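Local structure of leucine-rich repeat protein (Bacteroides thetaiotaomicron, 4ECN) at residues Phe135-Glu140 with Ala255-Gln260; Ile155-Val160 with Gly175-Tyr180; Tyr216-Tyr221 with Gln237-Glu242. The protein is of unknown function but is probably an extracellular protein that binds other proteins through its leucine-rich repeats. All coordinates share one frame; numbering follows the deposited sequence.

Contact 1 (Phe135-Glu140 with Ala255-Gln260); sequences FKLSKE and ANVPIQ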
loop_
_atom_site.group_PDB
_atom_site.type_symbol
_atom_site.label_atom_id
_atom_site.label_comp_id
_atom_site.label_asym_id
_atom_site.label_seq_id
_atom_site.Cartn_x
_atom_site.Cartn_y
_atom_site.Cartn_z
ATOM N N PHE A 135 7.448 -21.414 -43.677
ATOM C CA PHE A 135 6.152 -20.748 -43.721
ATOM C C PHE A 135 5.849 -20.214 -45.112
ATOM O O PHE A 135 6.758 -19.970 -45.914
ATOM C CB PHE A 135 6.111 -19.608 -42.687
ATOM C CG PHE A 135 6.288 -20.146 -41.289
ATOM C CD1 PHE A 135 5.198 -20.613 -40.565
ATOM C CD2 PHE A 135 7.556 -20.285 -40.736
ATOM C CE1 PHE A 135 5.370 -21.169 -39.300
ATOM C CE2 PHE A 135 7.722 -20.835 -39.466
ATOM C CZ PHE A 135 6.631 -21.257 -38.756
ATOM N N LYS A 136 4.552 -20.075 -45.388
ATOM C CA LYS A 136 3.993 -19.549 -46.615
ATOM C C LYS A 136 2.946 -18.531 -46.224
ATOM O O LYS A 136 1.889 -18.882 -45.664
ATOM C CB LYS A 136 3.433 -20.683 -47.475
ATOM C CG LYS A 136 2.753 -20.271 -48.773
ATOM C CD LYS A 136 1.880 -21.436 -49.252
ATOM C CE LYS A 136 1.138 -21.214 -50.546
ATOM N NZ LYS A 136 2.058 -21.223 -51.708
ATOM N N LEU A 137 3.299 -17.255 -46.440
ATOM C CA LEU A 137 2.463 -16.088 -46.165
ATOM C C LEU A 137 1.399 -15.979 -47.256
ATOM O O LEU A 137 1.732 -16.046 -48.433
ATOM C CB LEU A 137 3.320 -14.814 -46.078
ATOM C CG LEU A 137 4.131 -14.557 -44.810
ATOM C CD1 LEU A 137 5.312 -15.528 -44.662
ATOM C CD2 LEU A 137 4.688 -13.146 -44.828
ATOM N N SER A 138 0.125 -15.852 -46.868
ATOM C CA SER A 138 -0.998 -15.829 -47.799
ATOM C C SER A 138 -2.021 -14.760 -47.439
ATOM O O SER A 138 -2.206 -14.493 -46.249
ATOM C CB SER A 138 -1.682 -17.193 -47.782
ATOM O OG SER A 138 -0.764 -18.275 -47.690
ATOM N N LYS A 139 -2.723 -14.187 -48.447
ATOM C CA LYS A 139 -3.788 -13.199 -48.220
ATOM C C LYS A 139 -5.067 -13.882 -47.712
ATOM O O LYS A 139 -5.567 -14.802 -48.355
ATOM C CB LYS A 139 -4.107 -12.398 -49.491
ATOM C CG LYS A 139 -3.018 -11.469 -49.993
ATOM C CD LYS A 139 -3.581 -10.584 -51.110
ATOM C CE LYS A 139 -2.577 -9.616 -51.689
ATOM N NZ LYS A 139 -3.189 -8.720 -52.708
ATOM N N GLU A 140 -5.583 -13.436 -46.554
ATOM C CA GLU A 140 -6.808 -13.934 -45.899
ATOM C C GLU A 140 -7.701 -12.739 -45.566
ATOM O O GLU A 140 -7.206 -11.608 -45.498
ATOM C CB GLU A 140 -6.467 -14.757 -44.626
ATOM C CG GLU A 140 -7.618 -15.573 -44.038
ATOM C CD GLU A 140 -7.764 -15.551 -42.522
ATOM O OE1 GLU A 140 -8.194 -14.502 -41.989
ATOM O OE2 GLU A 140 -7.532 -16.600 -41.875
ATOM N N ALA A 255 3.836 -23.777 -44.037
ATOM C CA ALA A 255 2.922 -23.632 -42.900
ATOM C C ALA A 255 2.174 -22.297 -43.039
ATOM O O ALA A 255 2.803 -21.283 -43.339
ATOM C CB ALA A 255 3.717 -23.706 -41.600
ATOM N N ASN A 256 0.851 -22.289 -42.853
ATOM C CA ASN A 256 0.031 -21.102 -43.116
ATOM C C ASN A 256 0.231 -19.878 -42.151
ATOM O O ASN A 256 -0.071 -19.958 -40.961
ATOM C CB ASN A 256 -1.457 -21.457 -43.080
ATOM C CG ASN A 256 -2.362 -20.319 -43.511
ATOM O OD1 ASN A 256 -3.401 -20.055 -42.877
ATOM N ND2 ASN A 256 -1.986 -19.614 -44.603
ATOM N N VAL A 257 0.610 -18.719 -42.731
ATOM C CA VAL A 257 0.692 -17.429 -42.055
ATOM C C VAL A 257 -0.355 -16.531 -42.756
ATOM O O VAL A 257 -0.076 -15.989 -43.831
ATOM C CB VAL A 257 2.117 -16.826 -42.015
ATOM C CG1 VAL A 257 2.124 -15.476 -41.303
ATOM C CG2 VAL A 257 3.102 -17.781 -41.346
ATOM N N PRO A 258 -1.596 -16.455 -42.209
ATOM C CA PRO A 258 -2.671 -15.699 -42.881
ATOM C C PRO A 258 -2.559 -14.169 -42.727
ATOM O O PRO A 258 -3.068 -13.588 -41.759
ATOM C CB PRO A 258 -3.937 -16.213 -42.184
ATOM C CG PRO A 258 -3.496 -16.598 -40.839
ATOM C CD PRO A 258 -2.093 -17.117 -40.987
ATOM N N ILE A 259 -1.968 -13.513 -43.739
ATOM C CA ILE A 259 -1.771 -12.063 -43.749
ATOM C C ILE A 259 -3.131 -11.379 -43.963
ATOM O O ILE A 259 -3.884 -11.782 -44.840
ATOM C CB ILE A 259 -0.718 -11.664 -44.811
ATOM C CG1 ILE A 259 0.637 -12.393 -44.568
ATOM C CG2 ILE A 259 -0.536 -10.134 -44.905
ATOM C CD1 ILE A 259 1.320 -12.179 -43.199
ATOM N N GLN A 260 -3.441 -10.364 -43.134
ATOM C CA GLN A 260 -4.724 -9.656 -43.138
ATOM C C GLN A 260 -4.710 -8.341 -43.919
ATOM O O GLN A 260 -5.755 -7.962 -44.468
ATOM C CB GLN A 260 -5.147 -9.334 -41.693
ATOM C CG GLN A 260 -5.308 -10.548 -40.786
ATOM C CD GLN A 260 -6.370 -11.509 -41.254
ATOM O OE1 GLN A 260 -7.527 -11.135 -41.497
ATOM N NE2 GLN A 260 -5.999 -12.781 -41.351
#
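The first and last strands of a transthyretin-clan beta domain (DUF4458), 130-139 and 251-259, pair in parallel here, bringing Leu137 level with Val257. Their short axes approach to 4.6 Å and diverge by 32°. The bonding pattern proves the register: Lys136, Ser138 and Glu140 donate their N-H groups to Ala255 O, Val257 O and Ile259 O, while Lys136 O and Ser138 O accept from Val257 N and Ile259 N. Alternate residues of each strand take part, as in a regular parallel ladder.

The face bearing Phe135, Leu137, Val257 and Ile259 is mainly apolar, with Lys139 at its end bonding through NZ to Asp199 O. The Phe135 ring stands beside its own backbone N, and its CD1 lies 3.6 Å from both Ala255 CB and Val257 CG2, the ring being oblique to each. Farther along, Leu137 and Ile259 cross at a slant, Leu137 CD2 to Ile259 CD1 at 3.9 Å. Phe152 closes over Leu137 and Ile259, and Val218 of strand 214-227 covers Phe135 and Val257.

The other face carries Ser138, Asn256 and Pro258. Asn256 directs OD1 to the N-H of Glu242. Past the strand ends, the Glu140 side chain runs alongside Gln260. Gln260 NE2 reaches Glu140 OE1 at 2.9 Å, nearly straight at 167°, from above the carboxylate plane and within its own amide plane; the two planes are 79° apart. The same NE2 also donates to Pro258 O, and Gln260 OE1 accepts from Lys262 NZ. Two acceptors on one amide nitrogen would limit rotation of the Gln260 amide, so the Glu140-Gln260 bond probably fixes the strand ends, while the backbone ladder sets the register and the mostly hydrocarbon face seals against Phe152 and Val218.

Contact 2 (Ile155-Val160 with Gly175-Tyr180); sequences IRYVDV and GMKVTY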
loop_
_atom_site.group_PDB
_atom_site.type_symbol
_atom_site.label_atom_id
_atom_site.label_comp_id
_atom_site.label_asym_id
_atom_site.label_seq_id
_atom_site.Cartn_x
_atom_site.Cartn_y
_atom_site.Cartn_z
ATOM N N ILE A 155 6.671 -6.779 -48.030
ATOM C CA ILE A 155 6.791 -7.387 -46.700
ATOM C C ILE A 155 8.208 -7.968 -46.727
ATOM O O ILE A 155 8.460 -8.839 -47.567
ATOM C CB ILE A 155 5.679 -8.435 -46.330
ATOM C CG1 ILE A 155 4.321 -7.808 -46.050
ATOM C CG2 ILE A 155 6.109 -9.313 -45.149
ATOM C CD1 ILE A 155 3.162 -8.858 -45.936
ATOM N N ARG A 156 9.146 -7.479 -45.914
ATOM C CA ARG A 156 10.521 -7.987 -46.010
ATOM C C ARG A 156 10.855 -9.024 -44.920
ATOM O O ARG A 156 11.627 -9.955 -45.179
ATOM C CB ARG A 156 11.509 -6.822 -45.936
ATOM C CG ARG A 156 11.315 -5.802 -47.059
ATOM C CD ARG A 156 12.020 -6.170 -48.346
ATOM N NE ARG A 156 11.652 -5.240 -49.412
ATOM C CZ ARG A 156 10.770 -5.511 -50.369
ATOM N NH1 ARG A 156 10.185 -6.703 -50.428
ATOM N NH2 ARG A 156 10.483 -4.601 -51.292
ATOM N N TYR A 157 10.290 -8.843 -43.707
ATOM C CA TYR A 157 10.493 -9.697 -42.533
ATOM C C TYR A 157 9.179 -9.960 -41.799
ATOM O O TYR A 157 8.262 -9.135 -41.849
ATOM C CB TYR A 157 11.509 -9.062 -41.567
ATOM C CG TYR A 157 12.898 -8.989 -42.154
ATOM C CD1 TYR A 157 13.766 -10.075 -42.081
ATOM C CD2 TYR A 157 13.335 -7.847 -42.821
ATOM C CE1 TYR A 157 15.030 -10.034 -42.671
ATOM C CE2 TYR A 157 14.600 -7.790 -43.409
ATOM C CZ TYR A 157 15.450 -8.881 -43.324
ATOM O OH TYR A 157 16.706 -8.810 -43.885
ATOM N N VAL A 158 9.094 -11.114 -41.115
ATOM C CA VAL A 158 7.911 -11.479 -40.352
ATOM C C VAL A 158 8.323 -12.121 -38.997
ATOM O O VAL A 158 9.418 -12.678 -38.863
ATOM C CB VAL A 158 6.976 -12.408 -41.172
ATOM C CG1 VAL A 158 7.493 -13.842 -41.226
ATOM C CG2 VAL A 158 5.551 -12.366 -40.639
ATOM N N ASP A 159 7.427 -11.993 -37.995
ATOM C CA ASP A 159 7.505 -12.609 -36.665
ATOM C C ASP A 159 6.341 -13.514 -36.527
ATOM O O ASP A 159 5.223 -13.022 -36.638
ATOM C CB ASP A 159 7.523 -11.564 -35.516
ATOM C CG ASP A 159 8.755 -10.693 -35.376
ATOM O OD1 ASP A 159 9.857 -11.175 -35.666
ATOM O OD2 ASP A 159 8.623 -9.567 -34.889
ATOM N N VAL A 160 6.533 -14.829 -36.354
ATOM C CA VAL A 160 5.313 -15.610 -36.196
ATOM C C VAL A 160 5.362 -16.336 -34.844
ATOM O O VAL A 160 6.419 -16.757 -34.366
ATOM C CB VAL A 160 4.940 -16.580 -37.360
ATOM C CG1 VAL A 160 5.079 -15.896 -38.721
ATOM C CG2 VAL A 160 5.712 -17.889 -37.326
ATOM N N GLY A 175 12.114 -12.284 -36.617
ATOM C CA GLY A 175 12.799 -11.706 -37.762
ATOM C C GLY A 175 13.131 -12.632 -38.911
ATOM O O GLY A 175 14.249 -12.568 -39.428
HETATM N N MSE A 176 12.179 -13.473 -39.347
HETATM C CA MSE A 176 12.402 -14.376 -40.477
HETATM C C MSE A 176 12.324 -13.602 -41.796
HETATM O O MSE A 176 11.401 -12.793 -41.959
HETATM C CB MSE A 176 11.396 -15.530 -40.471
HETATM C CG MSE A 176 11.537 -16.483 -39.271
HETATM SE SE MSE A 176 10.222 -17.935 -39.301
HETATM C CE MSE A 176 8.609 -16.863 -39.306
ATOM N N LYS A 177 13.297 -13.836 -42.736
ATOM C CA LYS A 177 13.318 -13.137 -44.024
ATOM C C LYS A 177 12.311 -13.767 -44.991
ATOM O O LYS A 177 12.372 -14.959 -45.298
ATOM C CB LYS A 177 14.718 -13.101 -44.657
ATOM C CG LYS A 177 14.805 -12.134 -45.838
ATOM C CD LYS A 177 16.084 -12.284 -46.642
ATOM C CE LYS A 177 16.025 -11.569 -47.980
ATOM N NZ LYS A 177 15.042 -12.188 -48.923
ATOM N N VAL A 178 11.399 -12.924 -45.468
ATOM C CA VAL A 178 10.326 -13.251 -46.394
ATOM C C VAL A 178 10.872 -13.111 -47.822
ATOM O O VAL A 178 11.273 -12.016 -48.225
ATOM C CB VAL A 178 9.091 -12.334 -46.123
ATOM C CG1 VAL A 178 7.974 -12.590 -47.114
ATOM C CG2 VAL A 178 8.573 -12.489 -44.691
ATOM N N THR A 179 10.915 -14.226 -48.571
ATOM C CA THR A 179 11.390 -14.282 -49.959
ATOM C C THR A 179 10.140 -14.269 -50.892
ATOM O O THR A 179 9.445 -15.284 -51.038
ATOM C CB THR A 179 12.304 -15.507 -50.132
ATOM O OG1 THR A 179 13.439 -15.341 -49.281
ATOM C CG2 THR A 179 12.765 -15.702 -51.550
ATOM N N TYR A 180 9.846 -13.089 -51.476
ATOM C CA TYR A 180 8.690 -12.880 -52.346
ATOM C C TYR A 180 9.118 -12.965 -53.812
ATOM O O TYR A 180 9.807 -12.069 -54.304
ATOM C CB TYR A 180 7.993 -11.522 -52.039
ATOM C CG TYR A 180 6.827 -11.204 -52.956
ATOM C CD1 TYR A 180 5.633 -11.921 -52.878
ATOM C CD2 TYR A 180 6.922 -10.203 -53.918
ATOM C CE1 TYR A 180 4.572 -11.666 -53.755
ATOM C CE2 TYR A 180 5.867 -9.938 -54.800
ATOM C CZ TYR A 180 4.688 -10.662 -54.704
ATOM O OH TYR A 180 3.640 -10.385 -55.548
#
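The beta hairpin of strands 157-164 and 170-179 pairs Val158 with Met176, a selenomethionine, in an antiparallel hydrogen-bonded pair: Val158 N donates to Met176 O, and Met176 N to Val158 O at 2.9 Å. Next to it, Tyr157 and Lys177 form a non-hydrogen-bonded pair, and Val178 N then reaches Arg156 O. The short strand segments stand 125° apart, well short of antiparallel. On the opposite flank Arg156 and Tyr157 both face Tyr224 of strand 214-227, which defines a classic beta bulge.

Tyr157 carries the outer face. Its ring swings beside its own backbone N (chi1 -66°) and crosses the Lys177 chain obliquely, with CE1 3.7 Å from Lys177 CB. Arg231 meets the same ring in a cation-pi interaction. With an alanine here, the aliphatic stem of Lys177 would probably lose its aromatic cover and the Arg231 guanidinium its pi partner.

The face bearing Val158 and Met176 points into the core, where Val178 joins them. Val178 CG2 packs 3.9 Å from Val158 CB, the two side chains crossing at about a right angle, and at 4.0 Å from Ile155 CG2. Leu137 of strand 130-139 covers Ile155 and Val178. The Met176 chain bends at its last torsion (chi3 -58°), which brings CE to 3.7 Å from Val158 CG1 and equally near both methyls of Val160.

At Gly175 the chain turns a corner with positive phi, and the carboxylate of Asp159 ties this turn to the facing strand. Asp159 OD2 bonds to Tyr224 OH, so each oxygen has a partner and the group is held at both ends. Asp159 OD1 accepts the N-H of Gly175 at 2.7 Å, met nearly end-on to its C-O bond.

Contact 3 (Tyr216-Tyr221 with Gln237-Glu242); sequences YQVVAY and QSVRGE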
loop_
_atom_site.group_PDB
_atom_site.type_symbol
_atom_site.label_atom_id
_atom_site.label_comp_id
_atom_site.label_asym_id
_atom_site.label_seq_id
_atom_site.Cartn_x
_atom_site.Cartn_y
_atom_site.Cartn_z
ATOM N N TYR A 216 0.455 -27.735 -34.735
ATOM C CA TYR A 216 0.464 -26.315 -34.448
ATOM C C TYR A 216 -0.506 -25.535 -35.285
ATOM O O TYR A 216 -0.990 -26.024 -36.297
ATOM C CB TYR A 216 1.872 -25.747 -34.736
ATOM C CG TYR A 216 2.976 -26.320 -33.896
ATOM C CD1 TYR A 216 3.528 -27.567 -34.189
ATOM C CD2 TYR A 216 3.541 -25.583 -32.863
ATOM C CE1 TYR A 216 4.557 -28.101 -33.418
ATOM C CE2 TYR A 216 4.576 -26.102 -32.088
ATOM C CZ TYR A 216 5.082 -27.360 -32.372
ATOM O OH TYR A 216 6.093 -27.868 -31.612
ATOM N N GLN A 217 -0.678 -24.269 -34.908
ATOM C CA GLN A 217 -1.375 -23.214 -35.621
ATOM C C GLN A 217 -0.642 -21.904 -35.406
ATOM O O GLN A 217 -0.192 -21.646 -34.279
ATOM C CB GLN A 217 -2.832 -23.083 -35.187
ATOM C CG GLN A 217 -3.782 -24.134 -35.714
ATOM C CD GLN A 217 -5.164 -23.797 -35.238
ATOM O OE1 GLN A 217 -5.520 -24.038 -34.068
ATOM N NE2 GLN A 217 -5.938 -23.140 -36.106
ATOM N N VAL A 218 -0.529 -21.066 -36.460
ATOM C CA VAL A 218 0.038 -19.734 -36.298
ATOM C C VAL A 218 -1.059 -18.924 -35.583
ATOM O O VAL A 218 -2.212 -18.951 -36.016
ATOM C CB VAL A 218 0.553 -19.102 -37.615
ATOM C CG1 VAL A 218 0.966 -17.646 -37.403
ATOM C CG2 VAL A 218 1.742 -19.892 -38.155
ATOM N N VAL A 219 -0.724 -18.304 -34.438
ATOM C CA VAL A 219 -1.700 -17.593 -33.617
ATOM C C VAL A 219 -1.438 -16.047 -33.615
ATOM O O VAL A 219 -2.276 -15.281 -33.118
ATOM C CB VAL A 219 -1.746 -18.164 -32.167
ATOM C CG1 VAL A 219 -2.282 -19.591 -32.173
ATOM C CG2 VAL A 219 -0.395 -18.080 -31.452
ATOM N N ALA A 220 -0.321 -15.596 -34.205
ATOM C CA ALA A 220 -0.009 -14.162 -34.299
ATOM C C ALA A 220 1.187 -13.888 -35.210
ATOM O O ALA A 220 2.067 -14.741 -35.356
ATOM C CB ALA A 220 0.275 -13.585 -32.912
ATOM N N TYR A 221 1.240 -12.680 -35.787
ATOM C CA TYR A 221 2.385 -12.261 -36.603
ATOM C C TYR A 221 2.556 -10.736 -36.575
ATOM O O TYR A 221 1.606 -9.981 -36.313
ATOM C CB TYR A 221 2.287 -12.746 -38.076
ATOM C CG TYR A 221 1.183 -12.075 -38.867
ATOM C CD1 TYR A 221 1.406 -10.867 -39.528
ATOM C CD2 TYR A 221 -0.103 -12.609 -38.896
ATOM C CE1 TYR A 221 0.375 -10.206 -40.193
ATOM C CE2 TYR A 221 -1.139 -11.961 -39.564
ATOM C CZ TYR A 221 -0.891 -10.766 -40.223
ATOM O OH TYR A 221 -1.897 -10.136 -40.911
ATOM N N GLN A 237 -1.148 -8.834 -35.915
ATOM C CA GLN A 237 -2.478 -9.417 -35.845
ATOM C C GLN A 237 -2.502 -10.698 -35.049
ATOM O O GLN A 237 -1.546 -11.476 -35.098
ATOM C CB GLN A 237 -3.022 -9.721 -37.252
ATOM C CG GLN A 237 -3.168 -8.544 -38.211
ATOM C CD GLN A 237 -4.189 -7.500 -37.848
ATOM O OE1 GLN A 237 -5.186 -7.757 -37.171
ATOM N NE2 GLN A 237 -3.996 -6.303 -38.378
ATOM N N SER A 238 -3.615 -10.921 -34.328
ATOM C CA SER A 238 -3.924 -12.186 -33.670
ATOM C C SER A 238 -4.734 -12.975 -34.676
ATOM O O SER A 238 -5.732 -12.464 -35.212
ATOM C CB SER A 238 -4.646 -11.995 -32.341
ATOM O OG SER A 238 -4.693 -13.232 -31.646
ATOM N N VAL A 239 -4.237 -14.155 -35.043
ATOM C CA VAL A 239 -4.863 -14.977 -36.066
ATOM C C VAL A 239 -4.969 -16.437 -35.600
ATOM O O VAL A 239 -4.629 -16.772 -34.461
ATOM C CB VAL A 239 -4.069 -14.876 -37.407
ATOM C CG1 VAL A 239 -4.206 -13.495 -38.049
ATOM C CG2 VAL A 239 -2.600 -15.263 -37.236
ATOM N N ARG A 240 -5.474 -17.288 -36.510
ATOM C CA ARG A 240 -5.609 -18.739 -36.429
ATOM C C ARG A 240 -5.334 -19.297 -37.818
ATOM O O ARG A 240 -6.238 -19.430 -38.641
ATOM C CB ARG A 240 -6.982 -19.178 -35.880
ATOM C CG ARG A 240 -7.162 -19.046 -34.367
ATOM C CD ARG A 240 -6.228 -19.967 -33.584
ATOM N NE ARG A 240 -6.517 -19.990 -32.149
ATOM C CZ ARG A 240 -6.099 -19.072 -31.281
ATOM N NH1 ARG A 240 -5.403 -18.018 -31.698
ATOM N NH2 ARG A 240 -6.394 -19.187 -29.991
ATOM N N GLY A 241 -4.059 -19.518 -38.093
ATOM C CA GLY A 241 -3.601 -20.083 -39.347
ATOM C C GLY A 241 -3.987 -21.540 -39.423
ATOM O O GLY A 241 -4.243 -22.180 -38.399
ATOM N N GLU A 242 -4.061 -22.062 -40.646
ATOM C CA GLU A 242 -4.413 -23.456 -40.910
ATOM C C GLU A 242 -3.400 -24.380 -40.228
ATOM O O GLU A 242 -2.197 -24.124 -40.270
ATOM C CB GLU A 242 -4.495 -23.712 -42.416
ATOM C CG GLU A 242 -5.730 -23.099 -43.047
ATOM C CD GLU A 242 -7.021 -23.775 -42.636
ATOM O OE1 GLU A 242 -7.224 -24.956 -43.008
ATOM O OE2 GLU A 242 -7.828 -23.122 -41.936
HETATM O O HOH W 1 -0.853 -22.082 -39.193
#
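Tyr221 and Gln237 form the antiparallel hydrogen-bonded pair at one end of this contact, each backbone N donating to the other's O; the N-H of Tyr221 reaches Gln237 O at 3.1 Å. Their side chains lie alongside each other, ring and amide planes 46° apart, with Tyr221 CE2 3.7 Å from Gln237 CB. Val239 CG1 meets the same ring at its edge.

Beyond Ser238 regular pairing stops, but the backbones stay joined. Val239 N reaches Val219 O from 65° above the carbonyl plane, whereas Gly241 N lies in the carbonyl plane of Val218 O at 2.8 Å, almost straight at 175°. Gln217, extended beyond CG, brings NE2 to Gly241 O at 3.0 Å. A water bridges the two segments here, accepting from Val218 N and donating to Glu242 O. Val219 CG1 sits over one face of the Arg240 guanidinium, 3.5 Å from Arg240 NH1.

Second-shell partners fix these groups. Arg240 NH1 donates to Val239 O and forms a salt bridge with Glu307, which would orient the guanidinium over Val219. Glu235 receives both Tyr221 OH and Gln237 NE2, and Gln260 N also bonds to Tyr221 OH, so ring and amide share an anchor.

Val219 and Ala220 both face Thr161, a classic beta bulge on the edge of strand 214-227 that faces strand 157-164; the other edge forms a beta hairpin whose second strand, 230-238, loses regular pairing after Ser238 while the chain stays bonded to Val219 and Val218.

In the fold
All three contacts belong to one mixed sheet: contact 1 closes the loop that contains the other two, each within a hairpin. Contact 2 is the buried one, its inner side chains sharing a core with contact 1 through Phe135 CE2 against Met176 SE (3.8 Å) and Val257 CG2 against Val160 CG1. Contacts 1 and 3 are only partly buried and rely more on polar side chains at their ends. Strands 157-164 and 214-227 are neighbours, so contacts 2 and 3 flank a common seam, with a bulge in each. Contact 3 reaches Glu307, which lies within the leucine-rich repeat range, whereas contact 1 pairs strands distant in sequence.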